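Local coordinates for protein UTP-glucose-1-phosphate uridylyltransferase 2 (Trypanosoma brucei, PDB 3GUE) that probably catalyses the formation of UDP-glucose and diphosphate from UTP and alpha-D-glucose 1-phosphate, and binds UDP-glucose, at residues E245-K255 with P368-T377; E402-D413 with L434-G444. One frame throughout, in Å; residues are numbered along the deposited sequence. Where two conformers were deposited one is given.

Interaction 1: residues E245-K255 with P368-T377. With UPG (uridine-5'-diphosphate-glucose), chain C.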
# COMPACT_ATOMS: atom_id res chain seq x y z
N GLU A 245 9.28 2.57 -8.67
CA GLU A 245 9.67 1.20 -8.97
C GLU A 245 8.40 0.44 -9.37
O GLU A 245 7.39 0.58 -8.70
CB GLU A 245 10.36 0.51 -7.76
CG GLU A 245 11.56 1.23 -7.15
CD GLU A 245 12.31 0.30 -6.19
OE1 GLU A 245 11.72 -0.74 -5.80
OE2 GLU A 245 13.48 0.59 -5.86
N VAL A 246 8.45 -0.28 -10.49
CA VAL A 246 7.37 -1.20 -10.92
C VAL A 246 7.90 -2.62 -11.09
O VAL A 246 9.10 -2.83 -11.28
CB VAL A 246 6.70 -0.76 -12.25
CG1 VAL A 246 6.03 0.61 -12.13
CG2 VAL A 246 7.72 -0.77 -13.42
N CYS A 247 7.00 -3.61 -11.03
CA CYS A 247 7.33 -4.99 -11.35
C CYS A 247 6.55 -5.45 -12.58
O CYS A 247 5.43 -4.98 -12.85
CB CYS A 247 7.03 -5.91 -10.15
SG CYS A 247 8.08 -5.67 -8.67
N ARG A 248 7.14 -6.38 -13.33
CA ARG A 248 6.39 -7.20 -14.27
C ARG A 248 5.23 -7.82 -13.46
O ARG A 248 5.44 -8.60 -12.52
CB ARG A 248 7.30 -8.25 -14.93
CG ARG A 248 6.59 -9.39 -15.68
CD ARG A 248 5.98 -8.93 -16.99
NE ARG A 248 5.37 -10.01 -17.76
CZ ARG A 248 4.77 -9.86 -18.94
NH1 ARG A 248 4.72 -8.66 -19.50
NH2 ARG A 248 4.22 -10.90 -19.57
N ARG A 249 4.02 -7.40 -13.80
CA ARG A 249 2.82 -7.88 -13.17
C ARG A 249 2.70 -9.41 -13.27
O ARG A 249 3.03 -9.99 -14.30
CB ARG A 249 1.60 -7.22 -13.79
CG ARG A 249 0.38 -7.19 -12.88
CD ARG A 249 -0.71 -6.42 -13.57
NE ARG A 249 -1.95 -6.32 -12.81
CZ ARG A 249 -3.07 -5.81 -13.29
NH1 ARG A 249 -3.09 -5.33 -14.54
NH2 ARG A 249 -4.15 -5.75 -12.54
N THR A 250 2.23 -10.02 -12.18
CA THR A 250 1.95 -11.46 -12.09
C THR A 250 0.45 -11.68 -11.88
O THR A 250 -0.30 -10.73 -11.66
CB THR A 250 2.72 -12.13 -10.91
OG1 THR A 250 2.28 -11.55 -9.67
CG2 THR A 250 4.23 -11.95 -11.05
N GLU A 251 0.02 -12.94 -11.92
CA GLU A 251 -1.37 -13.29 -11.68
C GLU A 251 -1.85 -12.88 -10.26
O GLU A 251 -3.04 -12.59 -10.07
CB GLU A 251 -1.57 -14.78 -11.92
CG GLU A 251 -2.90 -15.14 -12.55
CD GLU A 251 -3.23 -16.62 -12.39
OE1 GLU A 251 -2.35 -17.48 -12.61
OE2 GLU A 251 -4.40 -16.92 -12.04
N SER A 252 -0.93 -12.84 -9.29
CA SER A 252 -1.25 -12.38 -7.94
C SER A 252 -1.48 -10.85 -7.80
O SER A 252 -1.98 -10.38 -6.77
CB SER A 252 -0.18 -12.85 -6.94
OG SER A 252 1.06 -12.22 -7.18
N ASP A 253 -1.13 -10.05 -8.81
CA ASP A 253 -1.28 -8.58 -8.66
C ASP A 253 -2.66 -8.17 -9.14
O ASP A 253 -2.86 -7.90 -10.34
CB ASP A 253 -0.18 -7.79 -9.39
CG ASP A 253 1.25 -8.21 -8.99
OD1 ASP A 253 1.56 -8.27 -7.78
OD2 ASP A 253 2.05 -8.49 -9.90
N LYS A 254 -3.62 -8.11 -8.22
CA LYS A 254 -5.04 -7.89 -8.57
C LYS A 254 -5.60 -6.58 -8.02
O LYS A 254 -6.54 -5.98 -8.59
CB LYS A 254 -5.87 -9.03 -8.03
CG LYS A 254 -5.64 -10.34 -8.75
CD LYS A 254 -6.49 -11.44 -8.17
CE LYS A 254 -6.23 -12.76 -8.89
NZ LYS A 254 -6.18 -12.64 -10.40
N LYS A 255 -5.01 -6.17 -6.89
CA LYS A 255 -5.39 -4.95 -6.19
C LYS A 255 -4.18 -4.01 -6.03
O LYS A 255 -3.14 -4.39 -5.51
CB LYS A 255 -6.01 -5.30 -4.80
CG LYS A 255 -7.37 -6.07 -4.91
CD LYS A 255 -7.91 -6.46 -3.51
CE LYS A 255 -8.50 -5.27 -2.72
NZ LYS A 255 -8.72 -5.64 -1.25
N PRO A 368 13.37 -6.06 -9.89
CA PRO A 368 13.08 -7.46 -9.63
C PRO A 368 11.95 -7.65 -8.58
O PRO A 368 11.79 -6.84 -7.67
CB PRO A 368 14.41 -8.00 -9.09
CG PRO A 368 15.45 -7.01 -9.54
CD PRO A 368 14.76 -5.70 -9.56
N ARG A 369 11.18 -8.72 -8.74
CA ARG A 369 10.13 -9.04 -7.78
C ARG A 369 10.63 -9.11 -6.34
O ARG A 369 9.83 -8.99 -5.44
CB ARG A 369 9.44 -10.37 -8.15
CG ARG A 369 8.16 -10.62 -7.37
CD ARG A 369 6.93 -10.33 -8.22
NE ARG A 369 5.70 -10.28 -7.44
CZ ARG A 369 4.66 -9.50 -7.74
NH1 ARG A 369 4.73 -8.67 -8.77
NH2 ARG A 369 3.58 -9.48 -6.98
N GLU A 370 11.92 -9.29 -6.08
CA GLU A 370 12.31 -9.46 -4.68
C GLU A 370 12.19 -8.15 -3.86
O GLU A 370 12.33 -8.15 -2.64
CB GLU A 370 13.66 -10.20 -4.51
CG GLU A 370 13.75 -11.54 -5.32
CD GLU A 370 12.86 -12.67 -4.79
OE1 GLU A 370 13.16 -13.16 -3.69
OE2 GLU A 370 11.90 -13.10 -5.50
N ARG A 371 11.87 -7.05 -4.54
CA ARG A 371 11.60 -5.78 -3.85
C ARG A 371 10.13 -5.50 -3.52
O ARG A 371 9.79 -4.40 -3.08
CB ARG A 371 12.15 -4.60 -4.65
CG ARG A 371 13.64 -4.68 -4.86
CD ARG A 371 14.19 -3.40 -5.36
NE ARG A 371 15.62 -3.56 -5.61
CZ ARG A 371 16.42 -2.62 -6.12
NH1 ARG A 371 15.94 -1.43 -6.44
NH2 ARG A 371 17.70 -2.90 -6.32
N PHE A 372 9.26 -6.49 -3.75
CA PHE A 372 7.82 -6.30 -3.68
C PHE A 372 7.16 -7.61 -3.19
O PHE A 372 7.07 -8.56 -3.94
CB PHE A 372 7.30 -5.86 -5.07
CG PHE A 372 5.80 -5.59 -5.14
CD1 PHE A 372 5.21 -4.63 -4.32
CD2 PHE A 372 5.00 -6.26 -6.06
CE1 PHE A 372 3.85 -4.37 -4.40
CE2 PHE A 372 3.63 -6.00 -6.15
CZ PHE A 372 3.05 -5.05 -5.32
N ALA A 373 6.78 -7.64 -1.90
CA ALA A 373 6.03 -8.70 -1.23
C ALA A 373 4.78 -8.05 -0.60
O ALA A 373 4.73 -7.85 0.62
CB ALA A 373 6.87 -9.39 -0.14
N PRO A 374 3.78 -7.71 -1.44
CA PRO A 374 2.64 -6.94 -0.93
C PRO A 374 1.69 -7.80 -0.11
O PRO A 374 1.53 -9.01 -0.39
CB PRO A 374 1.91 -6.52 -2.22
CG PRO A 374 2.16 -7.69 -3.15
CD PRO A 374 3.63 -8.03 -2.88
N VAL A 375 1.05 -7.17 0.87
CA VAL A 375 -0.09 -7.78 1.59
C VAL A 375 -1.24 -6.78 1.60
O VAL A 375 -1.26 -5.87 2.45
CB VAL A 375 0.29 -8.20 3.04
CG1 VAL A 375 -0.96 -8.74 3.81
CG2 VAL A 375 1.44 -9.28 3.01
N LYS A 376 -2.16 -6.95 0.64
CA LYS A 376 -3.39 -6.16 0.53
C LYS A 376 -4.56 -6.97 1.07
O LYS A 376 -5.55 -6.40 1.58
CB LYS A 376 -3.70 -5.85 -0.95
CG LYS A 376 -2.56 -5.36 -1.79
CD LYS A 376 -2.22 -3.94 -1.44
CE LYS A 376 -0.99 -3.86 -0.58
NZ LYS A 376 -0.50 -2.46 -0.57
N THR A 377 -4.43 -8.29 1.00
CA THR A 377 -5.50 -9.21 1.37
C THR A 377 -5.01 -10.35 2.27
O THR A 377 -3.80 -10.53 2.49
CB THR A 377 -6.15 -9.87 0.12
OG1 THR A 377 -5.18 -10.72 -0.50
CG2 THR A 377 -6.67 -8.83 -0.87
N1 UPG C . -1.93 4.22 3.84
C2 UPG C . -1.66 5.42 4.53
N3 UPG C . -2.63 6.41 4.51
C4 UPG C . -3.83 6.26 3.85
C5 UPG C . -4.10 5.08 3.15
C6 UPG C . -3.16 4.06 3.13
O2 UPG C . -0.62 5.64 5.17
O4 UPG C . -4.63 7.21 3.91
C1C UPG C . -0.91 3.13 3.83
C2C UPG C . -1.32 1.68 4.15
O2C UPG C . -1.39 1.47 5.56
C3C UPG C . -0.14 0.94 3.54
C4C UPG C . 0.15 1.74 2.28
O4C UPG C . -0.42 3.06 2.48
O3C UPG C . 0.99 1.07 4.41
C5C UPG C . -0.55 1.11 1.03
O5C UPG C . -1.95 1.18 1.06
PA UPG C . -2.86 -0.05 0.56
O1A UPG C . -2.27 -1.25 1.22
O2A UPG C . -4.29 0.23 0.71
O3A UPG C . -2.46 -0.13 -1.04
PB UPG C . -3.18 0.64 -2.27
O1B UPG C . -3.24 2.08 -1.95
O2B UPG C . -4.43 -0.07 -2.70
O3B UPG C . -2.11 0.31 -3.42
C1' UPG C . -0.75 0.87 -3.31
C2' UPG C . -0.48 1.75 -4.52
C3' UPG C . -0.67 0.88 -5.76
C4' UPG C . 0.34 -0.28 -5.71
C5' UPG C . 0.15 -1.10 -4.41
C6' UPG C . 1.31 -2.03 -4.20
O2' UPG C . -1.39 2.86 -4.58
O3' UPG C . -0.52 1.69 -6.92
O4' UPG C . 0.19 -1.12 -6.85
O5' UPG C . 0.12 -0.27 -3.22
O6' UPG C . 0.95 -3.03 -3.24
O HOH W 1 1.94 -11.22 -4.96

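Interaction 2: residues E402-D413 with L434-G444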
# COMPACT_ATOMS: atom_id res chain seq x y z
N GLU A 402 12.53 -20.98 -5.97
CA GLU A 402 11.86 -21.98 -6.79
C GLU A 402 10.53 -21.51 -7.39
O GLU A 402 10.00 -22.17 -8.28
CB GLU A 402 11.69 -23.29 -6.01
CG GLU A 402 10.74 -23.18 -4.83
CD GLU A 402 10.53 -24.52 -4.15
OE1 GLU A 402 10.15 -25.50 -4.84
OE2 GLU A 402 10.75 -24.60 -2.92
N ARG A 403 9.99 -20.40 -6.88
CA ARG A 403 8.80 -19.79 -7.50
C ARG A 403 9.12 -18.89 -8.71
O ARG A 403 8.23 -18.23 -9.26
CB ARG A 403 7.89 -19.08 -6.47
CG ARG A 403 7.12 -20.06 -5.55
CD ARG A 403 5.88 -20.78 -6.19
NE ARG A 403 6.04 -21.25 -7.57
CZ ARG A 403 6.58 -22.42 -7.93
NH1 ARG A 403 7.05 -23.27 -7.03
NH2 ARG A 403 6.68 -22.73 -9.21
N ASN A 404 10.40 -18.91 -9.13
CA ASN A 404 10.87 -18.22 -10.35
C ASN A 404 10.31 -16.81 -10.57
O ASN A 404 9.99 -16.42 -11.71
CB ASN A 404 10.73 -19.11 -11.61
CG ASN A 404 9.28 -19.56 -11.88
OD1 ASN A 404 8.46 -18.79 -12.40
ND2 ASN A 404 8.98 -20.83 -11.57
N GLY A 405 10.18 -16.04 -9.49
CA GLY A 405 9.65 -14.66 -9.54
C GLY A 405 8.13 -14.52 -9.51
O GLY A 405 7.62 -13.40 -9.49
N LYS A 406 7.41 -15.65 -9.53
CA LYS A 406 5.95 -15.66 -9.61
C LYS A 406 5.35 -16.16 -8.30
O LYS A 406 5.46 -17.35 -7.99
CB LYS A 406 5.44 -16.51 -10.78
CG LYS A 406 5.83 -16.04 -12.17
CD LYS A 406 5.23 -16.96 -13.22
CE LYS A 406 6.21 -17.24 -14.34
NZ LYS A 406 5.95 -16.42 -15.56
N PRO A 407 4.70 -15.26 -7.52
CA PRO A 407 4.11 -15.75 -6.28
C PRO A 407 3.01 -16.77 -6.58
O PRO A 407 2.42 -16.74 -7.68
CB PRO A 407 3.49 -14.49 -5.67
CG PRO A 407 4.25 -13.33 -6.32
CD PRO A 407 4.48 -13.81 -7.71
N PRO A 408 2.74 -17.69 -5.62
CA PRO A 408 1.59 -18.58 -5.79
C PRO A 408 0.36 -17.71 -6.04
O PRO A 408 0.22 -16.66 -5.40
CB PRO A 408 1.44 -19.23 -4.41
CG PRO A 408 2.75 -19.11 -3.76
CD PRO A 408 3.43 -17.90 -4.33
N ALA A 409 -0.51 -18.11 -6.97
CA ALA A 409 -1.74 -17.35 -7.19
C ALA A 409 -2.85 -17.89 -6.27
O ALA A 409 -3.46 -18.93 -6.55
CB ALA A 409 -2.15 -17.39 -8.66
N ILE A 410 -3.10 -17.19 -5.18
CA ILE A 410 -4.03 -17.67 -4.12
C ILE A 410 -5.41 -16.97 -4.21
O ILE A 410 -5.52 -15.75 -4.02
CB ILE A 410 -3.39 -17.52 -2.70
CG1 ILE A 410 -1.99 -18.16 -2.66
CG2 ILE A 410 -4.33 -18.13 -1.59
CD1 ILE A 410 -1.20 -17.92 -1.36
N ASP A 411 -6.44 -17.77 -4.50
CA ASP A 411 -7.84 -17.31 -4.54
C ASP A 411 -8.61 -17.93 -3.37
O ASP A 411 -8.94 -19.14 -3.35
CB ASP A 411 -8.50 -17.62 -5.89
CG ASP A 411 -9.99 -17.25 -5.95
OD1 ASP A 411 -10.57 -16.71 -4.99
OD2 ASP A 411 -10.60 -17.52 -6.99
N LEU A 412 -8.86 -17.08 -2.38
CA LEU A 412 -9.58 -17.51 -1.18
C LEU A 412 -11.03 -16.97 -1.26
O LEU A 412 -11.23 -15.77 -1.46
CB LEU A 412 -8.85 -17.04 0.09
CG LEU A 412 -7.45 -17.60 0.48
CD1 LEU A 412 -6.95 -17.07 1.81
CD2 LEU A 412 -7.43 -19.14 0.48
N ASP A 413 -12.00 -17.88 -1.15
CA ASP A 413 -13.44 -17.61 -1.14
C ASP A 413 -13.75 -16.30 -0.39
O ASP A 413 -13.52 -16.19 0.84
CB ASP A 413 -14.17 -18.81 -0.49
CG ASP A 413 -15.66 -18.78 -0.69
OD1 ASP A 413 -16.23 -17.66 -0.80
OD2 ASP A 413 -16.28 -19.88 -0.70
N LEU A 434 3.74 -23.63 0.88
CA LEU A 434 3.32 -23.09 -0.43
C LEU A 434 4.49 -22.75 -1.36
O LEU A 434 4.29 -22.19 -2.43
CB LEU A 434 2.41 -21.85 -0.26
CG LEU A 434 1.05 -22.09 0.43
CD1 LEU A 434 0.42 -20.79 0.77
CD2 LEU A 434 0.09 -22.92 -0.43
N ARG A 435 5.70 -23.09 -0.96
CA ARG A 435 6.87 -22.83 -1.80
C ARG A 435 6.84 -23.55 -3.16
O ARG A 435 7.37 -23.04 -4.13
CB ARG A 435 8.19 -23.10 -1.04
CG ARG A 435 8.32 -24.51 -0.47
CD ARG A 435 9.66 -24.75 0.24
NE ARG A 435 9.70 -26.14 0.68
CZ ARG A 435 9.95 -27.18 -0.13
NH1 ARG A 435 10.22 -26.99 -1.43
NH2 ARG A 435 9.94 -28.41 0.37
N GLN A 436 6.19 -24.70 -3.24
CA GLN A 436 6.04 -25.43 -4.51
C GLN A 436 4.69 -25.17 -5.18
O GLN A 436 4.33 -25.86 -6.14
CB GLN A 436 6.22 -26.94 -4.30
CG GLN A 436 7.34 -27.34 -3.36
CD GLN A 436 7.48 -28.85 -3.23
OE1 GLN A 436 7.00 -29.46 -2.27
NE2 GLN A 436 8.12 -29.46 -4.22
N CYS A 437 3.92 -24.20 -4.67
CA CYS A 437 2.57 -23.97 -5.14
C CYS A 437 2.53 -22.92 -6.25
O CYS A 437 3.03 -21.80 -6.08
CB CYS A 437 1.68 -23.56 -3.97
SG CYS A 437 0.05 -23.07 -4.49
N THR A 438 1.97 -23.26 -7.40
CA THR A 438 1.79 -22.25 -8.45
C THR A 438 0.42 -21.57 -8.31
O THR A 438 0.22 -20.44 -8.74
CB THR A 438 2.00 -22.80 -9.92
OG1 THR A 438 0.97 -23.73 -10.26
CG2 THR A 438 3.34 -23.47 -10.11
N SER A 439 -0.52 -22.27 -7.67
CA SER A 439 -1.91 -21.83 -7.62
C SER A 439 -2.66 -22.57 -6.51
O SER A 439 -2.57 -23.77 -6.40
CB SER A 439 -2.56 -22.13 -8.97
OG SER A 439 -3.81 -21.52 -9.08
N LEU A 440 -3.40 -21.84 -5.68
CA LEU A 440 -4.28 -22.47 -4.69
C LEU A 440 -5.63 -21.75 -4.61
O LEU A 440 -5.68 -20.56 -4.31
CB LEU A 440 -3.62 -22.53 -3.30
CG LEU A 440 -4.52 -22.97 -2.13
CD1 LEU A 440 -4.85 -24.50 -2.14
CD2 LEU A 440 -3.98 -22.51 -0.76
N THR A 441 -6.70 -22.49 -4.90
CA THR A 441 -8.04 -21.98 -4.85
C THR A 441 -8.83 -22.71 -3.75
O THR A 441 -8.85 -23.96 -3.70
CB THR A 441 -8.72 -22.07 -6.27
OG1 THR A 441 -7.99 -21.23 -7.18
CG2 THR A 441 -10.16 -21.62 -6.25
N VAL A 442 -9.46 -21.94 -2.87
CA VAL A 442 -10.22 -22.48 -1.76
C VAL A 442 -11.61 -21.90 -1.74
O VAL A 442 -11.79 -20.68 -1.85
CB VAL A 442 -9.51 -22.23 -0.42
CG1 VAL A 442 -10.37 -22.70 0.78
CG2 VAL A 442 -8.11 -22.90 -0.44
N ARG A 443 -12.59 -22.79 -1.60
CA ARG A 443 -14.01 -22.48 -1.72
C ARG A 443 -14.76 -23.22 -0.62
O ARG A 443 -14.50 -24.41 -0.38
CB ARG A 443 -14.56 -22.93 -3.09
CG ARG A 443 -14.15 -22.06 -4.27
CD ARG A 443 -14.78 -20.67 -4.14
NE ARG A 443 -14.40 -19.78 -5.24
CZ ARG A 443 -13.28 -19.06 -5.27
NH1 ARG A 443 -12.39 -19.12 -4.27
NH2 ARG A 443 -13.03 -18.28 -6.31
N GLY A 444 -15.70 -22.53 0.02
CA GLY A 444 -16.42 -23.08 1.18
C GLY A 444 -15.57 -23.04 2.44
O GLY A 444 -14.46 -22.45 2.46
O HOH W 2 2.37 -18.80 -9.16
O HOH W 3 -5.81 -19.32 -7.59
O HOH W 4 -10.35 -19.64 -9.06

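Interaction 1: residues E245-K255 with P368-T377
Asp253 OD2 is gripped from two sides of its carboxylate: Arg369 NH1 reaches its syn lone pair at 2.9 Å, and the backbone N of Thr250 approaches on the anti side at 2.8 Å. The other oxygen, OD1, faces Arg369 NH2 nearly straight on (167°), making a two-pronged salt bridge, but at 2.5 Å the spacing is improbably short and its exact length doubtful; the carboxylate and guanidinium planes stand 39° apart. The arginine gets there with CG anti to its backbone N (chi1 -168°) and a bend at chi2. Single atoms flank its guanidinium, both toward the rim: Phe372 CD2 3.4 Å above one face and Thr250 OG1 over the opposite one; a water links NH2 to Ser252 OG. The Thr250-Asp253 type I turn thus presents its acid to the 3-10 segment 369-371. Cys247 SG lies 3.7 Å from Phe372 CB and oblique to the ring, a sulfur-aromatic contact. The edge of that ring meets O6' of UDP-glucose, and Lys376 NZ bonds O1A of the ligand at 2.8 Å as well as O3A and O6', so the loop carrying Arg369 also lines the sugar-nucleotide site. Farther out, Arg371 NH1 meets Glu245 OE2 from above the carboxylate plane, while Arg371 NH2 pairs with Asp228 and Glu245 OE1 with Asn305. Strand 242-248 runs between strands 300-309 and 362-366 of the mixed sheet, and loop 368-377 leads from the latter into helix 378-385, which Thr377 N-caps.

Interaction 2: residues E402-D413 with L434-G444
Strands 409-412 and 439-443 run parallel, their axes 4.7 Å apart and 2° from alignment, with Ala409 to Leu412 paired in register with Ser439 to Val442 and joined by N-H...O bonds such as Asp411 N to Leu440 O (2.9 Å). On one face Leu412 CD2 packs alongside Val442 CB at 3.8 Å, and Ile410 CD1 meets Leu434 CD1 tip to tip. On the other, Asp411 takes Arg443 NH2 on OD2 at 2.6 Å, the carboxylate and guanidinium planes 66° apart; Thr441 CG2 lies over a face of that guanidinium, and Arg443 NH1 also bonds Val442 O. The pair forms the two strands of a beta-alpha-beta unit whose helix, 420-427, covers Leu412 through Phe423 and Leu426. Where the strands end, Asp413 OD2 uses its anti lone pair to accept Gly444 N at 2.8 Å. Toward the N-terminal side of the pair, Arg403, bent at chi2 and chi3, turns NH1 to Arg435 O, which lies in its guanidinium plane at 2.9 Å. Arg435 in turn offers NH1 to the syn lone pair of Glu402 OE2, with the two flat groups nearly coplanar. One water donates to both Pro407 O and Thr438 O, the carbonyl that also accepts Ala409 N.

In the fold
From the N terminus, the chain leaves the mixed sheet through strand 242-248 and comes back to it in strands 300-309 and 362-366 before interaction 1 closes a loop of 112 intervening residues. It then passes through helix 378-385, and interaction 2 closes a much shorter loop of 20 residues around helix 420-427. The two are in series, neither nested nor crossed, with centres 14 Å apart. They nevertheless touch: Pro407 CG lies 3.5 Å from Ser252 OG and 3.6 Å from Arg369 NE. This seam joins the nucleotide-sugar-binding region to the C-terminal parallel sheet, while helix 378-385 packs on both Val375 and Ile410.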